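Local coordinates for protein flavin-containing monooxygenase (Allium sativum, PDB 6WPU) that probably catalyses the flavin-dependent S-oxygenation of S-allyl-L-cysteine, with flavin-adenine dinucleotide bound to it, at residues I230-A235 and D260-H265; Q216-I221 and R236-V241; F51-S56 and E143-R148; A26-G31 and V176-G181. All coordinates share one frame; numbering follows the deposited sequence.

Contact 1. Residues I230-A235 and D260-H265; sequences ISRDVA and DNMWLH. With SO4 (sulfate ion), chain D.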
# COMPACT_ATOMS: atom_id res chain seq x y z
N ILE A 230 0.84 8.42 13.90
CA ILE A 230 1.10 9.82 13.62
C ILE A 230 0.75 10.68 14.82
O ILE A 230 1.51 11.58 15.21
CB ILE A 230 0.35 10.25 12.36
CG1 ILE A 230 1.00 9.59 11.13
CG2 ILE A 230 0.34 11.78 12.25
CD1 ILE A 230 0.45 10.06 9.81
N SER A 231 -0.40 10.40 15.46
CA SER A 231 -0.81 11.12 16.67
C SER A 231 0.27 11.06 17.73
O SER A 231 0.62 12.08 18.34
CB SER A 231 -2.11 10.53 17.22
OG SER A 231 -3.14 10.63 16.25
N ARG A 232 0.82 9.86 17.98
CA ARG A 232 1.86 9.75 18.99
C ARG A 232 3.11 10.53 18.58
O ARG A 232 3.76 11.16 19.42
CB ARG A 232 2.19 8.28 19.25
CG ARG A 232 1.06 7.53 19.94
CD ARG A 232 1.51 6.19 20.49
NE ARG A 232 2.02 5.33 19.43
CZ ARG A 232 3.29 5.00 19.29
NH1 ARG A 232 4.20 5.42 20.17
NH2 ARG A 232 3.66 4.23 18.28
N ASP A 233 3.44 10.50 17.28
CA ASP A 233 4.58 11.27 16.78
C ASP A 233 4.35 12.76 16.99
O ASP A 233 5.22 13.46 17.53
CB ASP A 233 4.80 10.95 15.30
CG ASP A 233 6.22 11.25 14.84
OD1 ASP A 233 7.18 10.81 15.50
OD2 ASP A 233 6.37 11.91 13.79
N VAL A 234 3.18 13.26 16.58
CA VAL A 234 2.84 14.67 16.74
C VAL A 234 2.80 15.05 18.22
O VAL A 234 3.22 16.14 18.61
CB VAL A 234 1.49 14.96 16.05
CG1 VAL A 234 0.94 16.33 16.42
CG2 VAL A 234 1.65 14.85 14.53
N ALA A 235 2.33 14.13 19.07
CA ALA A 235 2.23 14.43 20.50
C ALA A 235 3.58 14.66 21.16
O ALA A 235 3.62 15.18 22.28
CB ALA A 235 1.49 13.29 21.22
N ASP A 260 0.04 12.22 28.32
CA ASP A 260 -0.76 13.19 29.05
C ASP A 260 -1.46 14.20 28.14
O ASP A 260 -2.34 14.92 28.61
CB ASP A 260 0.12 13.95 30.06
N ASN A 261 -1.11 14.23 26.84
CA ASN A 261 -1.57 15.29 25.94
C ASN A 261 -2.24 14.73 24.69
O ASN A 261 -2.26 15.39 23.64
CB ASN A 261 -0.40 16.19 25.55
CG ASN A 261 0.60 15.47 24.64
OD1 ASN A 261 0.78 14.26 24.74
ND2 ASN A 261 1.25 16.23 23.74
N MET A 262 -2.80 13.51 24.76
CA MET A 262 -3.47 12.89 23.62
C MET A 262 -4.81 12.33 24.06
O MET A 262 -4.89 11.62 25.07
CB MET A 262 -2.63 11.77 23.00
CG MET A 262 -3.28 11.12 21.77
SD MET A 262 -2.22 9.92 20.90
CE MET A 262 -0.62 10.44 21.48
N TRP A 263 -5.87 12.67 23.32
CA TRP A 263 -7.21 12.21 23.64
C TRP A 263 -7.84 11.54 22.43
O TRP A 263 -7.57 11.92 21.28
CB TRP A 263 -8.10 13.35 24.11
CG TRP A 263 -7.72 13.85 25.48
CD1 TRP A 263 -8.25 13.47 26.69
CD2 TRP A 263 -6.71 14.83 25.78
NE1 TRP A 263 -7.64 14.14 27.71
CE2 TRP A 263 -6.69 14.98 27.18
CE3 TRP A 263 -5.82 15.57 25.00
CZ2 TRP A 263 -5.82 15.86 27.82
CZ3 TRP A 263 -4.95 16.45 25.64
CH2 TRP A 263 -4.96 16.59 27.03
N LEU A 264 -8.70 10.56 22.70
CA LEU A 264 -9.41 9.79 21.69
C LEU A 264 -10.88 10.20 21.68
O LEU A 264 -11.52 10.28 22.73
CB LEU A 264 -9.29 8.29 21.96
CG LEU A 264 -7.87 7.78 22.11
CD1 LEU A 264 -7.84 6.50 22.92
CD2 LEU A 264 -7.29 7.55 20.76
N HIS A 265 -11.41 10.44 20.48
CA HIS A 265 -12.81 10.77 20.29
C HIS A 265 -13.38 9.90 19.18
O HIS A 265 -12.65 9.22 18.46
CB HIS A 265 -13.00 12.25 19.93
CG HIS A 265 -12.35 13.19 20.90
ND1 HIS A 265 -12.94 13.56 22.08
CD2 HIS A 265 -11.16 13.83 20.85
CE1 HIS A 265 -12.14 14.39 22.73
NE2 HIS A 265 -11.05 14.57 22.00
S SO4 D . 7.16 3.56 18.67
O1 SO4 D . 7.03 4.69 19.60
O2 SO4 D . 7.01 2.31 19.42
O3 SO4 D . 6.12 3.61 17.66
O4 SO4 D . 8.47 3.62 18.00
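M262 reaches from the start of strand 262-271 across to helix 225-234, and its thioether fits against S231, R232 and A235. CG stands anti to the backbone N (chi1 -178°), and the chain is extended through chi2 and bent at chi3, which turns CE towards A235 and R232. There SD lies 3.7 Å from S231 CB. CE meets A235 CB at 3.6 Å and R232 CA also at 3.6 Å, so the methyl is held between a methyl group and helix backbone. This is the tight part, and S231, A235 and M262 are all buried. S231 OG bonds back to A227 O.

Beside it, N261 ND2 donates to A235 O over 3.0 Å; at 163° the bond is nearly straight, and it runs in the carbonyl plane onto a lone pair. The same amide nitrogen also bonds A238 O, which ties A235 and A238 to N261. A leucine here would probably leave the A235 and A238 carbonyls without this donor and loosen the link between them and the strand.

The solvent side is looser. Of the R232 side chain only the aliphatic root touches M262, CG to CE at 3.7 Å, while its guanidinium leads away to a sulfate, probably from the crystallisation liquor, giving NH1 to O1 (3.0 Å) and NH2 to O3 (2.6 Å). D229 pairs with NH2, and R90 also binds the sulfate. A helix closing over neighbouring parallel strands in this way is typical of a Rossmann-like domain, here consistent with the second nucleotide-binding domain of flavin-containing monooxygenases.

Contact 2. Residues Q216-I221 and R236-V241; sequences QVVVII and RFAKEV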
# COMPACT_ATOMS: atom_id res chain seq x y z
N GLN A 216 0.95 23.22 19.32
CA GLN A 216 -0.29 23.36 18.57
C GLN A 216 -1.33 22.40 19.13
O GLN A 216 -1.01 21.41 19.78
CB GLN A 216 -0.07 23.06 17.08
CG GLN A 216 0.98 23.93 16.41
CD GLN A 216 0.68 25.40 16.58
OE1 GLN A 216 -0.23 25.93 15.94
NE2 GLN A 216 1.42 26.07 17.46
N VAL A 217 -2.60 22.70 18.84
CA VAL A 217 -3.70 21.77 19.08
C VAL A 217 -4.06 21.13 17.75
O VAL A 217 -4.45 21.83 16.80
CB VAL A 217 -4.91 22.48 19.70
CG1 VAL A 217 -6.06 21.49 19.84
CG2 VAL A 217 -4.56 23.09 21.07
N VAL A 218 -3.93 19.80 17.67
CA VAL A 218 -4.00 19.06 16.42
C VAL A 218 -5.11 18.03 16.51
O VAL A 218 -5.21 17.29 17.50
CB VAL A 218 -2.66 18.36 16.10
CG1 VAL A 218 -2.70 17.70 14.70
CG2 VAL A 218 -1.50 19.36 16.21
N VAL A 219 -5.95 17.97 15.48
CA VAL A 219 -6.94 16.91 15.34
C VAL A 219 -6.48 15.98 14.22
O VAL A 219 -6.13 16.44 13.12
CB VAL A 219 -8.34 17.48 15.07
CG1 VAL A 219 -9.34 16.35 14.84
CG2 VAL A 219 -8.79 18.37 16.24
N ILE A 220 -6.42 14.69 14.52
CA ILE A 220 -6.07 13.66 13.55
C ILE A 220 -7.34 12.85 13.30
O ILE A 220 -7.86 12.22 14.22
CB ILE A 220 -4.95 12.73 14.05
CG1 ILE A 220 -3.78 13.50 14.67
CG2 ILE A 220 -4.48 11.81 12.95
CD1 ILE A 220 -2.81 14.03 13.71
N ILE A 221 -7.83 12.87 12.06
CA ILE A 221 -9.01 12.08 11.68
C ILE A 221 -8.53 10.78 11.06
O ILE A 221 -7.92 10.79 9.99
CB ILE A 221 -9.92 12.84 10.70
CG1 ILE A 221 -10.28 14.23 11.24
CG2 ILE A 221 -11.17 12.03 10.41
CD1 ILE A 221 -10.95 15.10 10.22
N ARG A 236 4.69 14.34 20.47
CA ARG A 236 6.02 14.63 21.01
C ARG A 236 6.26 16.12 21.18
O ARG A 236 7.05 16.53 22.03
CB ARG A 236 7.11 14.05 20.09
CG ARG A 236 7.12 12.52 19.91
CD ARG A 236 8.39 12.12 19.12
NE ARG A 236 9.54 12.73 19.78
CZ ARG A 236 10.59 13.27 19.16
NH1 ARG A 236 10.64 13.27 17.83
NH2 ARG A 236 11.58 13.82 19.87
N PHE A 237 5.61 16.96 20.37
CA PHE A 237 5.76 18.40 20.44
C PHE A 237 4.46 19.17 20.61
O PHE A 237 4.49 20.30 21.10
CB PHE A 237 6.49 18.93 19.19
CG PHE A 237 7.92 18.52 19.12
CD1 PHE A 237 8.29 17.32 18.51
CD2 PHE A 237 8.91 19.31 19.68
CE1 PHE A 237 9.62 16.93 18.47
CE2 PHE A 237 10.24 18.92 19.63
CZ PHE A 237 10.59 17.72 19.02
N ALA A 238 3.33 18.58 20.23
CA ALA A 238 2.06 19.30 20.24
C ALA A 238 1.60 19.57 21.67
O ALA A 238 1.90 18.83 22.60
CB ALA A 238 0.99 18.49 19.50
N LYS A 239 0.85 20.67 21.82
CA LYS A 239 0.20 20.92 23.10
C LYS A 239 -0.89 19.88 23.36
O LYS A 239 -0.94 19.29 24.44
CB LYS A 239 -0.40 22.32 23.12
CG LYS A 239 -0.91 22.73 24.51
CD LYS A 239 -2.27 23.43 24.43
CE LYS A 239 -2.20 24.86 24.92
NZ LYS A 239 -1.78 25.77 23.83
N GLU A 240 -1.75 19.64 22.37
CA GLU A 240 -2.79 18.62 22.48
C GLU A 240 -2.99 17.91 21.15
O GLU A 240 -2.98 18.55 20.09
CB GLU A 240 -4.13 19.20 22.92
CG GLU A 240 -4.15 19.70 24.35
CD GLU A 240 -5.48 20.34 24.70
OE1 GLU A 240 -5.50 21.22 25.59
OE2 GLU A 240 -6.50 19.96 24.07
N VAL A 241 -3.19 16.60 21.21
CA VAL A 241 -3.55 15.80 20.04
C VAL A 241 -4.90 15.14 20.33
O VAL A 241 -5.08 14.52 21.38
CB VAL A 241 -2.47 14.75 19.71
CG1 VAL A 241 -2.83 13.98 18.44
CG2 VAL A 241 -1.11 15.44 19.56
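V217 and V218 of strand 217-221 pair in parallel with E240 and V241 of strand 240-244, the two strands of a beta-alpha-beta unit whose crossover is helix 225-234. The evidence for the pairing is E240 N bonding to Q216 O (3.2 Å) and V218 N bonding to E240 O (2.9 Å); K239 N adds a weak bond to Q216 O.

Side chains divide between two faces. V217 and E240 share one: V217 CG1 stands 4.3 Å from E240 CB, and V285 of strand 284-286 touches both residues. At the exposed margin K239 bends over V217, its CD 4.1 Å from V217 CG2, and the two side chains cross obliquely. E240 sends its carboxylate onward to H242.

V218 and V241 point to the other face, where V234 of the helix packs on both and S231 on V241. V218 CG2 turns to A238 CB at 4.2 Å, which extends the apolar layer to the turn before the second strand. I220 holds CG1 anti to its carbonyl carbon (chi1 -46°), bringing that branch within 3.9 Å of V241 CG1. Backbone carbon hydrogens fill in between the strands: V241 CA directs its hydrogen at V218 O, 3.4 Å away.

Contact 3. Residues F51-S56 and E143-R148; sequences FERGSS and EKEVVR. With FAD (flavin-adenine dinucleotide), chain B; SO4 (sulfate ion), chain G.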
# COMPACT_ATOMS: atom_id res chain seq x y z
N PHE A 51 9.57 0.37 -16.19
CA PHE A 51 9.52 1.82 -16.20
C PHE A 51 9.38 2.32 -14.77
O PHE A 51 8.48 1.88 -14.05
CB PHE A 51 8.34 2.33 -17.04
CG PHE A 51 8.37 1.89 -18.47
CD1 PHE A 51 9.02 2.66 -19.44
CD2 PHE A 51 7.77 0.69 -18.84
CE1 PHE A 51 9.06 2.24 -20.77
CE2 PHE A 51 7.80 0.25 -20.16
CZ PHE A 51 8.45 1.04 -21.14
N GLU A 52 10.27 3.22 -14.36
CA GLU A 52 10.19 3.84 -13.04
C GLU A 52 10.27 5.36 -13.20
O GLU A 52 11.24 5.88 -13.77
CB GLU A 52 11.29 3.34 -12.12
CG GLU A 52 11.41 4.13 -10.80
CD GLU A 52 10.10 4.24 -10.03
OE1 GLU A 52 9.70 5.39 -9.70
OE2 GLU A 52 9.46 3.20 -9.76
N ARG A 53 9.25 6.05 -12.70
CA ARG A 53 9.19 7.50 -12.81
C ARG A 53 10.29 8.19 -12.00
O ARG A 53 10.87 9.18 -12.45
CB ARG A 53 7.80 7.97 -12.37
CG ARG A 53 7.75 9.35 -11.82
CD ARG A 53 6.91 9.38 -10.56
NE ARG A 53 7.59 8.74 -9.43
CZ ARG A 53 8.53 9.32 -8.68
NH1 ARG A 53 9.08 8.65 -7.67
NH2 ARG A 53 8.92 10.56 -8.94
N GLY A 54 10.61 7.67 -10.82
CA GLY A 54 11.63 8.28 -9.98
C GLY A 54 13.05 7.92 -10.41
O GLY A 54 13.29 7.25 -11.41
N SER A 55 14.01 8.38 -9.60
CA SER A 55 15.42 8.19 -9.89
C SER A 55 16.03 7.00 -9.15
O SER A 55 17.17 6.63 -9.47
CB SER A 55 16.20 9.46 -9.54
OG SER A 55 15.98 9.80 -8.19
N SER A 56 15.31 6.39 -8.22
CA SER A 56 15.77 5.18 -7.54
C SER A 56 14.61 4.20 -7.41
O SER A 56 13.44 4.57 -7.58
CB SER A 56 16.35 5.48 -6.16
OG SER A 56 17.16 6.63 -6.20
N GLU A 143 13.60 7.34 -14.30
CA GLU A 143 13.14 8.66 -14.77
C GLU A 143 12.34 8.53 -16.06
O GLU A 143 12.42 9.38 -16.95
CB GLU A 143 14.32 9.63 -14.92
CG GLU A 143 15.19 9.62 -13.67
CD GLU A 143 16.06 10.83 -13.53
OE1 GLU A 143 16.92 11.05 -14.39
OE2 GLU A 143 15.89 11.57 -12.53
N LYS A 144 11.56 7.47 -16.15
CA LYS A 144 10.71 7.21 -17.30
C LYS A 144 9.30 7.09 -16.76
O LYS A 144 8.95 6.07 -16.16
CB LYS A 144 11.11 5.92 -18.04
CG LYS A 144 12.35 6.00 -18.91
CD LYS A 144 12.36 4.80 -19.85
CE LYS A 144 13.76 4.29 -20.14
NZ LYS A 144 14.48 5.08 -21.18
N GLU A 145 8.49 8.11 -16.98
CA GLU A 145 7.12 8.12 -16.47
C GLU A 145 6.17 7.64 -17.56
O GLU A 145 6.07 8.25 -18.63
CB GLU A 145 6.73 9.52 -16.00
CG GLU A 145 5.35 9.54 -15.37
CD GLU A 145 4.88 10.95 -15.05
OE1 GLU A 145 5.73 11.86 -14.92
OE2 GLU A 145 3.65 11.15 -14.94
N VAL A 146 5.46 6.55 -17.28
CA VAL A 146 4.47 6.05 -18.22
C VAL A 146 3.30 7.01 -18.23
O VAL A 146 2.69 7.26 -17.18
CB VAL A 146 4.04 4.63 -17.84
CG1 VAL A 146 2.89 4.20 -18.73
CG2 VAL A 146 5.22 3.67 -17.94
N VAL A 147 2.98 7.58 -19.39
CA VAL A 147 1.89 8.54 -19.50
C VAL A 147 0.73 8.00 -20.30
O VAL A 147 -0.36 8.58 -20.24
CB VAL A 147 2.35 9.89 -20.10
CG1 VAL A 147 3.34 10.58 -19.16
CG2 VAL A 147 2.98 9.69 -21.48
N ARG A 148 0.90 6.90 -21.02
CA ARG A 148 -0.18 6.38 -21.85
C ARG A 148 0.05 4.90 -22.11
O ARG A 148 1.16 4.50 -22.48
CB ARG A 148 -0.25 7.17 -23.15
CG ARG A 148 -1.54 7.03 -23.88
CD ARG A 148 -1.57 8.00 -25.05
NE ARG A 148 -2.68 7.72 -25.94
CZ ARG A 148 -3.92 8.18 -25.75
NH1 ARG A 148 -4.20 8.94 -24.70
NH2 ARG A 148 -4.88 7.86 -26.62
PA FAD B . 4.81 1.77 -4.27
O1A FAD B . 5.80 1.60 -3.11
O2A FAD B . 3.95 2.92 -4.34
O5B FAD B . 5.51 1.84 -5.61
C5B FAD B . 4.95 2.20 -6.87
C4B FAD B . 6.05 2.68 -7.84
O4B FAD B . 5.59 2.94 -9.14
C3B FAD B . 6.74 3.93 -7.36
O3B FAD B . 8.12 3.76 -7.36
C2B FAD B . 6.35 4.98 -8.34
O2B FAD B . 7.32 5.94 -8.53
C1B FAD B . 6.15 4.14 -9.58
N9A FAD B . 5.24 4.73 -10.54
C8A FAD B . 3.99 5.24 -10.25
N7A FAD B . 3.42 5.71 -11.38
C5A FAD B . 4.30 5.53 -12.45
C6A FAD B . 4.26 5.83 -13.81
N6A FAD B . 3.11 6.45 -14.41
N1A FAD B . 5.31 5.50 -14.59
C2A FAD B . 6.42 4.92 -14.09
N3A FAD B . 6.51 4.62 -12.77
C4A FAD B . 5.48 4.91 -11.93
N1 FAD B . 3.90 -2.69 4.24
C2 FAD B . 4.71 -3.54 5.07
O2 FAD B . 5.06 -4.78 4.64
N3 FAD B . 5.06 -3.16 6.34
C4 FAD B . 4.71 -1.91 6.82
O4 FAD B . 5.05 -1.50 8.07
C4X FAD B . 4.08 -0.92 5.93
N5 FAD B . 3.95 0.40 6.34
C5X FAD B . 3.39 1.33 5.46
C6 FAD B . 3.24 2.66 5.88
C7 FAD B . 2.70 3.59 5.00
C7M FAD B . 2.53 5.01 5.46
C8 FAD B . 2.30 3.21 3.72
C8M FAD B . 1.71 4.18 2.76
C9 FAD B . 2.45 1.88 3.30
C9A FAD B . 2.99 0.94 4.17
N10 FAD B . 3.15 -0.42 3.73
C10 FAD B . 3.71 -1.36 4.61
C1' FAD B . 2.69 -0.83 2.40
C2' FAD B . 3.53 -0.50 1.18
O2' FAD B . 2.74 0.14 0.27
C3' FAD B . 3.94 -1.84 0.61
O3' FAD B . 4.87 -2.29 1.52
C4' FAD B . 4.59 -1.80 -0.77
O4' FAD B . 5.57 -0.83 -0.74
C5' FAD B . 3.65 -1.58 -1.96
O5' FAD B . 4.53 -1.22 -2.99
P FAD B . 4.23 -0.90 -4.51
O1P FAD B . 5.42 -1.34 -5.44
O2P FAD B . 2.80 -1.51 -4.77
O3P FAD B . 3.79 0.68 -4.44
S SO4 G . 12.56 11.14 -7.40
O1 SO4 G . 12.71 12.17 -6.37
O2 SO4 G . 11.14 10.98 -7.73
O3 SO4 G . 13.08 9.86 -6.90
O4 SO4 G . 13.31 11.54 -8.58
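The F51 ring is approached obliquely by V146 CG2, 3.7 Å from its CG, and by the aliphatic chain of K144, while W161 meets the ring from outside the two segments. The second flat group, the R53 guanidinium, has two oxygens in its plane at the edge: ribose O2B of FAD, 3.0 Å from NE, and a sulfate oxygen O2, 2.6 Å from NH2. R53 belongs to the adenosine end of a Rossmann-type FAD site, in which an acidic residue, here E52, grips the ribose.

E52 takes one hydroxyl on each carboxylate oxygen, O2B on OE1 (2.7 Å) and O3B on OE2 (2.8 Å). Its chain bends at chi2 (53°) to bring the carboxylate to the sugar. Second bonds fix its rotation: G54 N meets OE1 on the anti side, and A30 N reaches OE2.

Across the segments, K144 N binds E52 O and E143 N binds G54 O. The V146 backbone pairs with the adenine edge: V146 N donates to N1A over 2.9 Å, and N6A donates to V146 O, also over 2.9 Å. Near the turn, the hydrogen on E143 CA points at R53 O, 3.3 Å from the carbon.

Contact 4. Residues A26-G31 and V176-G181; sequences AIIGAG and VVVCNG. With FAD (flavin-adenine dinucleotide), chain B.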
# COMPACT_ATOMS: atom_id res chain seq x y z
N ALA A 26 5.70 -5.28 -20.17
CA ALA A 26 6.03 -4.03 -19.51
C ALA A 26 5.66 -4.11 -18.04
O ALA A 26 4.62 -4.66 -17.67
CB ALA A 26 5.30 -2.85 -20.16
N ILE A 27 6.53 -3.54 -17.20
CA ILE A 27 6.27 -3.38 -15.77
C ILE A 27 6.24 -1.89 -15.48
O ILE A 27 7.21 -1.17 -15.74
CB ILE A 27 7.32 -4.09 -14.91
CG1 ILE A 27 7.27 -5.59 -15.20
CG2 ILE A 27 7.07 -3.82 -13.42
CD1 ILE A 27 8.51 -6.25 -14.82
N ILE A 28 5.11 -1.43 -14.95
CA ILE A 28 4.93 -0.01 -14.65
C ILE A 28 5.13 0.15 -13.15
O ILE A 28 4.24 -0.17 -12.37
CB ILE A 28 3.56 0.49 -15.11
CG1 ILE A 28 3.40 0.21 -16.61
CG2 ILE A 28 3.41 1.99 -14.82
CD1 ILE A 28 2.05 0.58 -17.10
N GLY A 29 6.30 0.64 -12.77
CA GLY A 29 6.67 0.98 -11.40
C GLY A 29 7.75 0.03 -10.90
O GLY A 29 7.74 -1.16 -11.21
N ALA A 30 8.70 0.57 -10.13
CA ALA A 30 9.74 -0.25 -9.51
C ALA A 30 9.79 -0.05 -8.00
O ALA A 30 10.86 0.07 -7.39
CB ALA A 30 11.11 0.04 -10.13
N GLY A 31 8.61 0.01 -7.36
CA GLY A 31 8.51 -0.23 -5.94
C GLY A 31 8.62 -1.72 -5.69
O GLY A 31 9.00 -2.50 -6.57
N VAL A 176 1.18 -6.13 -20.17
CA VAL A 176 1.52 -5.02 -19.29
C VAL A 176 1.11 -5.41 -17.87
O VAL A 176 -0.03 -5.82 -17.65
CB VAL A 176 0.80 -3.73 -19.72
CG1 VAL A 176 1.03 -2.61 -18.66
CG2 VAL A 176 1.28 -3.28 -21.08
N VAL A 177 2.04 -5.28 -16.92
CA VAL A 177 1.73 -5.48 -15.51
C VAL A 177 1.80 -4.12 -14.81
O VAL A 177 2.86 -3.49 -14.79
CB VAL A 177 2.68 -6.48 -14.84
CG1 VAL A 177 2.18 -6.77 -13.44
CG2 VAL A 177 2.80 -7.78 -15.65
N VAL A 178 0.69 -3.70 -14.22
CA VAL A 178 0.61 -2.39 -13.57
C VAL A 178 1.00 -2.55 -12.10
O VAL A 178 0.33 -3.26 -11.34
CB VAL A 178 -0.80 -1.79 -13.70
CG1 VAL A 178 -0.90 -0.45 -12.95
CG2 VAL A 178 -1.16 -1.59 -15.17
N CYS A 179 2.09 -1.88 -11.70
CA CYS A 179 2.64 -1.98 -10.35
C CYS A 179 2.86 -0.59 -9.75
O CYS A 179 3.90 -0.32 -9.14
CB CYS A 179 3.96 -2.75 -10.36
SG CYS A 179 3.86 -4.42 -11.03
N ASN A 180 1.91 0.32 -9.92
CA ASN A 180 2.17 1.73 -9.67
C ASN A 180 1.83 2.16 -8.24
O ASN A 180 1.99 3.34 -7.92
CB ASN A 180 1.41 2.61 -10.67
CG ASN A 180 -0.10 2.58 -10.45
OD1 ASN A 180 -0.70 1.53 -10.28
ND2 ASN A 180 -0.71 3.77 -10.42
N GLY A 181 1.39 1.23 -7.39
CA GLY A 181 1.04 1.56 -6.02
C GLY A 181 -0.31 2.26 -5.89
O GLY A 181 -0.89 2.70 -6.89
PA FAD B . 4.81 1.77 -4.27
O1A FAD B . 5.80 1.60 -3.11
O2A FAD B . 3.95 2.92 -4.34
O5B FAD B . 5.51 1.84 -5.61
C5B FAD B . 4.95 2.20 -6.87
C4B FAD B . 6.05 2.68 -7.84
O4B FAD B . 5.59 2.94 -9.14
C3B FAD B . 6.74 3.93 -7.36
O3B FAD B . 8.12 3.76 -7.36
C2B FAD B . 6.35 4.98 -8.34
O2B FAD B . 7.32 5.94 -8.53
C1B FAD B . 6.15 4.14 -9.58
N9A FAD B . 5.24 4.73 -10.54
C8A FAD B . 3.99 5.24 -10.25
N7A FAD B . 3.42 5.71 -11.38
C5A FAD B . 4.30 5.53 -12.45
C6A FAD B . 4.26 5.83 -13.81
N6A FAD B . 3.11 6.45 -14.41
N1A FAD B . 5.31 5.50 -14.59
C2A FAD B . 6.42 4.92 -14.09
N3A FAD B . 6.51 4.62 -12.77
C4A FAD B . 5.48 4.91 -11.93
N1 FAD B . 3.90 -2.69 4.24
C2 FAD B . 4.71 -3.54 5.07
O2 FAD B . 5.06 -4.78 4.64
N3 FAD B . 5.06 -3.16 6.34
C4 FAD B . 4.71 -1.91 6.82
O4 FAD B . 5.05 -1.50 8.07
C4X FAD B . 4.08 -0.92 5.93
N5 FAD B . 3.95 0.40 6.34
C5X FAD B . 3.39 1.33 5.46
C6 FAD B . 3.24 2.66 5.88
C7 FAD B . 2.70 3.59 5.00
C7M FAD B . 2.53 5.01 5.46
C8 FAD B . 2.30 3.21 3.72
C8M FAD B . 1.71 4.18 2.76
C9 FAD B . 2.45 1.88 3.30
C9A FAD B . 2.99 0.94 4.17
N10 FAD B . 3.15 -0.42 3.73
C10 FAD B . 3.71 -1.36 4.61
C1' FAD B . 2.69 -0.83 2.40
C2' FAD B . 3.53 -0.50 1.18
O2' FAD B . 2.74 0.14 0.27
C3' FAD B . 3.94 -1.84 0.61
O3' FAD B . 4.87 -2.29 1.52
C4' FAD B . 4.59 -1.80 -0.77
O4' FAD B . 5.57 -0.83 -0.74
C5' FAD B . 3.65 -1.58 -1.96
O5' FAD B . 4.53 -1.22 -2.99
P FAD B . 4.23 -0.90 -4.51
O1P FAD B . 5.42 -1.34 -5.44
O2P FAD B . 2.80 -1.51 -4.77
O3P FAD B . 3.79 0.68 -4.44
O HOH W 1 6.11 -1.09 -7.89
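The first strand of the FAD-binding Rossmann fold, A26 to I28, runs beside V176 to V178 in a parallel sheet, and the turn after it carries G29 and G31 of what fits a GxGxxG motif. The strand axes lie 4.8 Å apart at 15°. V177 N donates to A26 O over 2.8 Å and I28 N to V177 O over 3.1 Å; C179 N to I28 O is more bent, at 135°, where the strands end.

I28 has CG1 anti to its carbonyl carbon (chi1 -56°), which lays CD1 against V176 CG1 at 3.7 Å and leaves CG2 4.0 Å from adenine N1A of FAD. An alanine in this position lacks both CD1 and CG2, and would probably leave a gap between V176 and the adenine. The other face carries I27 and V177, against helix 32-43; beyond the strand, C179 SG lies 4.0 Å from I27 CG2.

At G29 a CB would run into C179 O. That carbonyl also accepts from a water at 2.7 Å, which donates to FAD O1P at 2.6 Å and takes a weak bond from G31 N. Such a water between glycine-rich turn and pyrophosphate is typical of dinucleotide-binding Rossmann folds.

The four contacts form two groups, with 36 to 38 Å between the centres of one group and those of the other. Helix 225-234 forms one side of contact 1 and links the two strands of contact 2; the two touch where N261 and W263 pair with V241. Both are buried; contact 1 is thioether packing with one amide bond, contact 2 mainly backbone pairing. Contacts 3 and 4 both touch the FAD, and they also meet each other through F51 O with G29 N and E52 OE2 with A30 N, on neighbouring strands 47-52 and 24-28. Contact 4 is buried, with apolar strands and glycines at the pyrophosphate; contact 3 is only partly buried, and its charged side chains hold the ribose.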